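Local coordinates for orphan protein TM0875 (Thermotoga maritima, PDB 1O22), which is of unknown function but adopts a fold that was new when its structure was solved, with a mixed beta sheet, and assembles with a second copy of itself, at residues A[112-117]-A[123-128]; A[21-26]-A[146-151]. All coordinates share one frame; numbering follows the deposited sequence.

Overall arrangement
From the N terminus, the chain first lays down strand 19-25, whose segment 21-26 must wait some 120 residues for its partner in helix 137-152; contact 2 therefore closes a long loop that holds most of the sheet. Contact 1 is nested inside that loop and is local: strand 114-119 turns back directly into strand 122-128, forming a beta hairpin. The chain then passes into helix 137-152, so the hairpin is followed by the helix that covers it. Both contacts reach the same mixed sheet, their centres about 17 Å apart, and they meet where Tyr123 packs on Phe148 and Ile116 on Tyr147.

Contact 1: residues A[112-117]-A[123-128]; sequences GDMKIL and YKIYVP
Met114, a selenomethionine, lies across from Val127 and Ile125 in an antiparallel hairpin, and its side chain can be traced along them. CB sits 3.7 Å from Val127 CG1, the two side chains running alongside each other. CG, held anti to the backbone N (chi1 151°), passes CB of Ile125; SE then comes to 4.0 Å from Ile125 CD1, and a bend at the last torsion (chi3 -40°) lays CE against the same methyl. Farther along, Ile116 CG1 rests 3.7 Å from Ile125 CG2, while its CG2 meets the edge of the Tyr123 ring at CD1. Leu140, Phe144 and Tyr147 of helix 137-152 pack on this apolar face.

Lys115, Leu117, Lys124 and Tyr126 point to the other face. There Leu117 CD2 touches Lys124 CD at 4.0 Å and approaches Tyr126 OH. The extended Lys124 chain carries NZ to a salt bridge with Glu104 of the second subunit.

Two hydrogen-bonded pairs join the backbones. Lys115 N reaches Tyr126 O at 2.9 Å, nearly straight at 173°, and Tyr126 N returns to Lys115 O; Leu117 and Lys124 are paired likewise. Between them, Ile125 CA makes a CA-H...O contact of 3.2 Å with Lys115 O. The chemistry is thus divided: reciprocal backbone bonds fix the register, one face is hydrophobic beneath the helix, and the other mixes aliphatic contacts with a charge used between subunits.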
ATOM      1  N   GLY A 112     -14.033  18.576   5.851  1.00 24.11           N
ATOM      2  CA  GLY A 112     -15.054  18.736   6.892  1.00 26.60           C
ATOM      3  C   GLY A 112     -14.599  18.181   8.249  1.00 23.66           C
ATOM      4  O   GLY A 112     -13.510  18.494   8.716  1.00 25.72           O
ATOM      5  N   ASP A 113     -15.421  17.327   8.845  1.00 25.15           N
ATOM      6  CA  ASP A 113     -15.069  16.563  10.067  1.00 25.99           C
ATOM      7  C   ASP A 113     -14.245  15.302   9.842  1.00 23.76           C
ATOM      8  O   ASP A 113     -13.791  14.648  10.812  1.00 25.71           O
ATOM      9  CB  ASP A 113     -16.338  16.133  10.794  1.00 26.12           C
ATOM     10  CG  ASP A 113     -17.162  17.291  11.244  1.00 32.40           C
ATOM     11  OD1 ASP A 113     -16.677  18.447  11.128  1.00 35.09           O
ATOM     12  OD2 ASP A 113     -18.314  17.145  11.709  1.00 34.32           O
HETATM   13  N   MSE A 114     -14.041  14.948   8.578  1.00 20.59           N
HETATM   14  CA  MSE A 114     -13.314  13.730   8.250  1.00 21.60           C
HETATM   15  C   MSE A 114     -11.803  13.988   8.205  1.00 20.40           C
HETATM   16  O   MSE A 114     -11.345  15.065   7.782  1.00 20.13           O
HETATM   17  CB  MSE A 114     -13.921  13.137   6.968  1.00 23.07           C
HETATM   18  CG  MSE A 114     -13.128  12.339   6.045  1.00 34.22           C
HETATM   19 SE   MSE A 114     -14.305  11.981   4.374  1.00 49.60          SE
HETATM   20  CE  MSE A 114     -16.016  11.657   5.079  1.00 39.23           C
ATOM     21  N   LYS A 115     -11.052  13.004   8.706  1.00 16.48           N
ATOM     22  CA  LYS A 115      -9.604  12.902   8.501  1.00 17.78           C
ATOM     23  C   LYS A 115      -9.283  11.730   7.567  1.00 16.88           C
ATOM     24  O   LYS A 115      -9.835  10.667   7.661  1.00 19.72           O
ATOM     25  CB  LYS A 115      -8.871  12.724   9.818  1.00 16.59           C
ATOM     26  CG  LYS A 115      -9.053  13.821  10.764  1.00 20.82           C
ATOM     27  CD  LYS A 115      -8.667  15.207  10.210  1.00 26.09           C
ATOM     28  CE  LYS A 115      -7.280  15.572  10.516  1.00 31.36           C
ATOM     29  NZ  LYS A 115      -7.181  16.007  11.926  1.00 38.00           N
ATOM     30  N   ILE A 116      -8.349  11.953   6.676  1.00 16.71           N
ATOM     31  CA  ILE A 116      -8.109  11.052   5.558  1.00 18.72           C
ATOM     32  C   ILE A 116      -6.614  10.781   5.485  1.00 16.16           C
ATOM     33  O   ILE A 116      -5.801  11.714   5.399  1.00 17.31           O
ATOM     34  CB  ILE A 116      -8.579  11.697   4.237  1.00 20.93           C
ATOM     35  CG1 ILE A 116     -10.074  12.011   4.287  1.00 22.50           C
ATOM     36  CG2 ILE A 116      -8.187  10.830   3.049  1.00 23.31           C
ATOM     37  CD1 ILE A 116     -10.392  13.273   3.685  1.00 34.51           C
ATOM     38  N   LEU A 117      -6.296   9.500   5.529  1.00 19.31           N
ATOM     39  CA  LEU A 117      -4.963   8.959   5.336  1.00 22.17           C
ATOM     40  C   LEU A 117      -4.917   8.304   3.957  1.00 23.48           C
ATOM     41  O   LEU A 117      -5.734   7.450   3.638  1.00 25.24           O
ATOM     42  CB  LEU A 117      -4.691   7.889   6.372  1.00 21.76           C
ATOM     43  CG  LEU A 117      -3.285   7.298   6.452  1.00 27.69           C
ATOM     44  CD1 LEU A 117      -2.191   8.365   6.681  1.00 31.10           C
ATOM     45  CD2 LEU A 117      -3.299   6.281   7.584  1.00 32.79           C
ATOM     46  N   TYR A 123      -7.248   4.312   0.847  1.00 19.41           N
ATOM     47  CA  TYR A 123      -7.613   5.452   1.674  1.00 20.94           C
ATOM     48  C   TYR A 123      -8.247   4.940   2.943  1.00 19.89           C
ATOM     49  O   TYR A 123      -8.931   3.961   2.908  1.00 17.40           O
ATOM     50  CB  TYR A 123      -8.593   6.367   0.942  1.00 20.08           C
ATOM     51  CG  TYR A 123      -7.980   7.084  -0.229  1.00 20.39           C
ATOM     52  CD1 TYR A 123      -7.537   8.393  -0.114  1.00 20.36           C
ATOM     53  CD2 TYR A 123      -7.871   6.464  -1.457  1.00 22.55           C
ATOM     54  CE1 TYR A 123      -6.996   9.056  -1.198  1.00 21.84           C
ATOM     55  CE2 TYR A 123      -7.331   7.114  -2.544  1.00 21.21           C
ATOM     56  CZ  TYR A 123      -6.883   8.401  -2.419  1.00 22.88           C
ATOM     57  OH  TYR A 123      -6.332   9.060  -3.514  1.00 21.57           O
ATOM     58  N   LYS A 124      -7.995   5.629   4.048  1.00 19.41           N
ATOM     59  CA  LYS A 124      -8.638   5.339   5.332  1.00 20.50           C
ATOM     60  C   LYS A 124      -9.197   6.657   5.827  1.00 18.11           C
ATOM     61  O   LYS A 124      -8.483   7.651   5.862  1.00 20.60           O
ATOM     62  CB  LYS A 124      -7.606   4.826   6.333  1.00 21.23           C
ATOM     63  CG  LYS A 124      -6.943   3.507   5.983  1.00 27.00           C
ATOM     64  CD  LYS A 124      -5.800   3.244   6.940  1.00 40.24           C
ATOM     65  CE  LYS A 124      -5.271   1.826   6.866  1.00 49.78           C
ATOM     66  NZ  LYS A 124      -3.981   1.746   7.633  1.00 56.32           N
ATOM     67  N   ILE A 125     -10.484   6.684   6.140  1.00 17.42           N
ATOM     68  CA  ILE A 125     -11.084   7.857   6.690  1.00 21.12           C
ATOM     69  C   ILE A 125     -11.547   7.617   8.095  1.00 20.39           C
ATOM     70  O   ILE A 125     -11.911   6.511   8.464  1.00 18.37           O
ATOM     71  CB  ILE A 125     -12.221   8.372   5.786  1.00 22.97           C
ATOM     72  CG1 ILE A 125     -13.381   7.414   5.730  1.00 26.88           C
ATOM     73  CG2 ILE A 125     -11.655   8.672   4.339  1.00 25.34           C
ATOM     74  CD1 ILE A 125     -14.607   8.065   5.086  1.00 33.07           C
ATOM     75  N   TYR A 126     -11.457   8.671   8.883  1.00 20.25           N
ATOM     76  CA  TYR A 126     -11.753   8.644  10.306  1.00 18.94           C
ATOM     77  C   TYR A 126     -12.728   9.741  10.547  1.00 18.66           C
ATOM     78  O   TYR A 126     -12.509  10.883  10.114  1.00 17.50           O
ATOM     79  CB  TYR A 126     -10.488   8.897  11.118  1.00 18.97           C
ATOM     80  CG  TYR A 126      -9.444   7.885  10.830  1.00 22.46           C
ATOM     81  CD1 TYR A 126      -9.359   6.715  11.572  1.00 27.36           C
ATOM     82  CD2 TYR A 126      -8.530   8.087   9.789  1.00 21.01           C
ATOM     83  CE1 TYR A 126      -8.388   5.760  11.264  1.00 26.15           C
ATOM     84  CE2 TYR A 126      -7.598   7.191   9.501  1.00 28.78           C
ATOM     85  CZ  TYR A 126      -7.511   6.020  10.240  1.00 25.87           C
ATOM     86  OH  TYR A 126      -6.536   5.133   9.885  1.00 30.04           O
ATOM     87  N   VAL A 127     -13.846   9.397  11.168  1.00 19.36           N
ATOM     88  CA  VAL A 127     -14.868  10.370  11.443  1.00 18.34           C
ATOM     89  C   VAL A 127     -15.330  10.230  12.892  1.00 17.60           C
ATOM     90  O   VAL A 127     -15.386   9.131  13.443  1.00 17.01           O
ATOM     91  CB  VAL A 127     -16.064  10.223  10.506  1.00 20.03           C
ATOM     92  CG1 VAL A 127     -15.736  10.761   9.114  1.00 27.76           C
ATOM     93  CG2 VAL A 127     -16.533   8.757  10.428  1.00 23.44           C
ATOM     94  N   PRO A 128     -15.681  11.341  13.508  1.00 19.69           N
ATOM     95  CA  PRO A 128     -16.160  11.292  14.879  1.00 19.91           C
ATOM     96  C   PRO A 128     -17.576  10.771  14.959  1.00 16.75           C
ATOM     97  O   PRO A 128     -18.438  11.109  14.137  1.00 14.91           O
ATOM     98  CB  PRO A 128     -16.089  12.757  15.346  1.00 23.02           C
ATOM     99  CG  PRO A 128     -15.994  13.575  14.144  1.00 23.65           C
ATOM    100  CD  PRO A 128     -15.674  12.704  12.963  1.00 22.42           C
TER

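Contact 2: residues A[21-26]-A[146-151]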
ATOM      1  N   ILE A  21     -13.862   0.876  -4.814  1.00 16.61           N
ATOM      2  CA  ILE A  21     -14.560   1.896  -5.586  1.00 19.81           C
ATOM      3  C   ILE A  21     -13.943   2.002  -6.993  1.00 19.52           C
ATOM      4  O   ILE A  21     -12.730   2.222  -7.150  1.00 19.39           O
ATOM      5  CB  ILE A  21     -14.538   3.266  -4.878  1.00 15.29           C
ATOM      6  CG1 ILE A  21     -15.148   3.144  -3.498  1.00 20.58           C
ATOM      7  CG2 ILE A  21     -15.237   4.315  -5.726  1.00 17.86           C
ATOM      8  CD1 ILE A  21     -15.040   4.328  -2.684  1.00 25.78           C
ATOM      9  N   LEU A  22     -14.788   1.835  -8.007  1.00 20.96           N
ATOM     10  CA  LEU A  22     -14.359   1.960  -9.403  1.00 22.88           C
ATOM     11  C   LEU A  22     -14.986   3.231  -9.921  1.00 20.12           C
ATOM     12  O   LEU A  22     -16.191   3.397  -9.797  1.00 22.88           O
ATOM     13  CB  LEU A  22     -14.850   0.756 -10.220  1.00 23.60           C
ATOM     14  CG  LEU A  22     -14.498  -0.624  -9.676  1.00 29.63           C
ATOM     15  CD1 LEU A  22     -15.236  -1.722 -10.484  1.00 36.83           C
ATOM     16  CD2 LEU A  22     -13.008  -0.854  -9.730  1.00 34.92           C
ATOM     17  N   TYR A  23     -14.190   4.142 -10.464  1.00 18.15           N
ATOM     18  CA  TYR A  23     -14.727   5.396 -10.967  1.00 15.79           C
ATOM     19  C   TYR A  23     -14.504   5.461 -12.469  1.00 18.67           C
ATOM     20  O   TYR A  23     -13.596   4.819 -12.987  1.00 17.42           O
ATOM     21  CB  TYR A  23     -14.124   6.628 -10.248  1.00 17.08           C
ATOM     22  CG  TYR A  23     -12.651   6.864 -10.501  1.00 17.32           C
ATOM     23  CD1 TYR A  23     -12.219   7.600 -11.596  1.00 16.02           C
ATOM     24  CD2 TYR A  23     -11.695   6.350  -9.627  1.00 14.98           C
ATOM     25  CE1 TYR A  23     -10.908   7.778 -11.836  1.00 18.05           C
ATOM     26  CE2 TYR A  23     -10.376   6.536  -9.861  1.00 16.88           C
ATOM     27  CZ  TYR A  23      -9.976   7.268 -10.941  1.00 16.63           C
ATOM     28  OH  TYR A  23      -8.618   7.424 -11.160  1.00 19.29           O
ATOM     29  N   TYR A  24     -15.359   6.230 -13.156  1.00 18.23           N
ATOM     30  CA  TYR A  24     -15.351   6.303 -14.615  1.00 19.75           C
ATOM     31  C   TYR A  24     -15.707   7.692 -15.058  1.00 18.35           C
ATOM     32  O   TYR A  24     -16.715   8.242 -14.595  1.00 16.62           O
ATOM     33  CB  TYR A  24     -16.420   5.351 -15.228  1.00 20.15           C
ATOM     34  CG  TYR A  24     -16.375   3.929 -14.732  1.00 19.16           C
ATOM     35  CD1 TYR A  24     -15.530   2.998 -15.316  1.00 25.92           C
ATOM     36  CD2 TYR A  24     -17.165   3.518 -13.669  1.00 23.16           C
ATOM     37  CE1 TYR A  24     -15.475   1.681 -14.867  1.00 22.52           C
ATOM     38  CE2 TYR A  24     -17.131   2.194 -13.216  1.00 25.03           C
ATOM     39  CZ  TYR A  24     -16.275   1.283 -13.822  1.00 28.47           C
ATOM     40  OH  TYR A  24     -16.209  -0.029 -13.398  1.00 31.55           O
ATOM     41  N   LYS A  25     -14.950   8.238 -15.996  1.00 15.28           N
ATOM     42  CA  LYS A  25     -15.378   9.481 -16.632  1.00 15.90           C
ATOM     43  C   LYS A  25     -16.689   9.279 -17.441  1.00 17.25           C
ATOM     44  O   LYS A  25     -16.791   8.389 -18.307  1.00 16.50           O
ATOM     45  CB  LYS A  25     -14.280  10.097 -17.496  1.00 16.70           C
ATOM     46  CG  LYS A  25     -14.568  11.598 -17.860  1.00 19.25           C
ATOM     47  CD  LYS A  25     -13.330  12.333 -18.179  1.00 28.44           C
ATOM     48  CE  LYS A  25     -13.492  13.797 -18.062  1.00 36.19           C
ATOM     49  NZ  LYS A  25     -12.277  14.448 -18.635  1.00 41.08           N
ATOM     50  N   LYS A  26     -17.692  10.078 -17.110  1.00 16.15           N
ATOM     51  CA  LYS A  26     -18.970  10.070 -17.829  1.00 16.93           C
ATOM     52  C   LYS A  26     -18.769  10.172 -19.331  1.00 18.02           C
ATOM     53  O   LYS A  26     -17.885  10.906 -19.814  1.00 22.32           O
ATOM     54  CB  LYS A  26     -19.857  11.216 -17.402  1.00 16.42           C
ATOM     55  CG  LYS A  26     -20.522  11.068 -16.088  1.00 15.80           C
ATOM     56  CD  LYS A  26     -21.245  12.358 -15.722  1.00 19.66           C
ATOM     57  CE  LYS A  26     -22.167  12.215 -14.505  1.00 25.89           C
ATOM     58  NZ  LYS A  26     -22.774  13.547 -14.073  1.00 16.24           N
ATOM     59  N   LYS A 146     -16.084  13.438  -3.365  1.00 20.24           N
ATOM     60  CA  LYS A 146     -15.866  14.858  -3.634  1.00 23.26           C
ATOM     61  C   LYS A 146     -14.451  15.259  -3.254  1.00 20.58           C
ATOM     62  O   LYS A 146     -13.790  15.929  -4.016  1.00 20.69           O
ATOM     63  CB  LYS A 146     -16.818  15.740  -2.850  1.00 24.28           C
ATOM     64  CG  LYS A 146     -18.147  15.973  -3.465  1.00 38.05           C
ATOM     65  CD  LYS A 146     -19.011  16.836  -2.536  1.00 47.39           C
ATOM     66  CE  LYS A 146     -20.004  16.030  -1.670  1.00 49.29           C
ATOM     67  NZ  LYS A 146     -21.426  16.072  -2.190  1.00 44.52           N
ATOM     68  N   TYR A 147     -14.017  14.874  -2.050  1.00 17.97           N
ATOM     69  CA  TYR A 147     -12.643  15.053  -1.625  1.00 18.44           C
ATOM     70  C   TYR A 147     -11.649  14.457  -2.624  1.00 18.74           C
ATOM     71  O   TYR A 147     -10.661  15.122  -2.998  1.00 15.93           O
ATOM     72  CB  TYR A 147     -12.377  14.431  -0.230  1.00 18.82           C
ATOM     73  CG  TYR A 147     -10.909  14.251   0.045  1.00 19.15           C
ATOM     74  CD1 TYR A 147     -10.121  15.328   0.500  1.00 22.78           C
ATOM     75  CD2 TYR A 147     -10.285  13.034  -0.175  1.00 22.20           C
ATOM     76  CE1 TYR A 147      -8.764  15.177   0.733  1.00 16.86           C
ATOM     77  CE2 TYR A 147      -8.931  12.881   0.036  1.00 23.63           C
ATOM     78  CZ  TYR A 147      -8.176  13.941   0.516  1.00 27.54           C
ATOM     79  OH  TYR A 147      -6.816  13.747   0.737  1.00 27.35           O
ATOM     80  N   PHE A 148     -11.900  13.220  -3.032  1.00 18.06           N
ATOM     81  CA  PHE A 148     -11.010  12.490  -3.922  1.00 19.91           C
ATOM     82  C   PHE A 148     -10.840  13.195  -5.289  1.00 18.14           C
ATOM     83  O   PHE A 148      -9.739  13.489  -5.721  1.00 18.71           O
ATOM     84  CB  PHE A 148     -11.487  11.030  -4.096  1.00 18.47           C
ATOM     85  CG  PHE A 148     -10.698  10.255  -5.143  1.00 15.94           C
ATOM     86  CD1 PHE A 148      -9.483   9.693  -4.845  1.00 18.54           C
ATOM     87  CD2 PHE A 148     -11.174  10.161  -6.452  1.00 22.09           C
ATOM     88  CE1 PHE A 148      -8.748   9.041  -5.815  1.00 18.84           C
ATOM     89  CE2 PHE A 148     -10.465   9.484  -7.426  1.00 18.31           C
ATOM     90  CZ  PHE A 148      -9.240   8.942  -7.121  1.00 17.66           C
ATOM     91  N   PHE A 149     -11.941  13.496  -5.948  1.00 19.91           N
ATOM     92  CA  PHE A 149     -11.882  14.188  -7.236  1.00 21.15           C
ATOM     93  C   PHE A 149     -11.225  15.554  -7.093  1.00 22.03           C
ATOM     94  O   PHE A 149     -10.363  15.895  -7.873  1.00 22.64           O
ATOM     95  CB  PHE A 149     -13.280  14.293  -7.885  1.00 15.76           C
ATOM     96  CG  PHE A 149     -13.836  12.972  -8.320  1.00 18.09           C
ATOM     97  CD1 PHE A 149     -13.068  12.097  -9.054  1.00 20.77           C
ATOM     98  CD2 PHE A 149     -15.110  12.569  -7.939  1.00 17.97           C
ATOM     99  CE1 PHE A 149     -13.565  10.877  -9.436  1.00 25.30           C
ATOM    100  CE2 PHE A 149     -15.592  11.345  -8.326  1.00 20.32           C
ATOM    101  CZ  PHE A 149     -14.824  10.508  -9.066  1.00 20.08           C
ATOM    102  N   GLU A 150     -11.602  16.315  -6.077  1.00 23.74           N
ATOM    103  CA  GLU A 150     -10.997  17.629  -5.882  1.00 24.75           C
ATOM    104  C   GLU A 150      -9.477  17.542  -5.618  1.00 25.97           C
ATOM    105  O   GLU A 150      -8.707  18.365  -6.129  1.00 22.21           O
ATOM    106  CB  GLU A 150     -11.714  18.404  -4.789  1.00 24.21           C
ATOM    107  CG  GLU A 150     -13.131  18.805  -5.187  1.00 38.25           C
ATOM    108  CD  GLU A 150     -13.965  19.349  -4.027  1.00 47.74           C
ATOM    109  OE1 GLU A 150     -13.425  19.480  -2.905  1.00 53.42           O
ATOM    110  OE2 GLU A 150     -15.168  19.647  -4.241  1.00 51.29           O
ATOM    111  N   SER A 151      -9.049  16.520  -4.891  1.00 23.17           N
ATOM    112  CA  SER A 151      -7.628  16.255  -4.650  1.00 24.30           C
ATOM    113  C   SER A 151      -6.824  16.002  -5.940  1.00 26.11           C
ATOM    114  O   SER A 151      -5.600  16.237  -5.984  1.00 24.09           O
ATOM    115  CB  SER A 151      -7.427  15.079  -3.656  1.00 24.98           C
ATOM    116  OG  SER A 151      -7.626  13.776  -4.246  1.00 25.15           O
TER
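Tyr23 projects from its strand into an aromatic cluster with Phe148 and Phe149 of the facing helix. Over one face of the tyrosine ring, displaced toward the rim, lies Phe148 CE2; CZ of the same phenylalanine is 3.8 Å from Tyr23 CE2. These two rings meet obliquely, their planes at 55°. Phe149 instead turns its edge to the tyrosine face in an offset edge-to-face pair, with centroids 5.9 Å apart and planes at 84°. Its CZ also reaches Tyr23 CB at 4.1 Å.

With CG set between the backbone N and the carbonyl carbon (chi1 67°), the Tyr23 ring extends toward the helix, and its hydroxyl is hydrogen-bonded to Ser53 O. Phe149 is stacked in turn on Tyr159, while Ser151 OG donates to Phe148 O at 2.6 Å within the helix. An alanine in place of Tyr23 is likely to open a gap beside both phenylalanine rings and leave Ser53 O without its hydroxyl partner.

Met145 of helix 137-152 and Phe161 of strand 159-165 also touch Tyr23, and Phe148 reaches Ile59. The cluster thus joins the helix to strand 19-25, which lies in the sheet between strands 56-66 and 159-165.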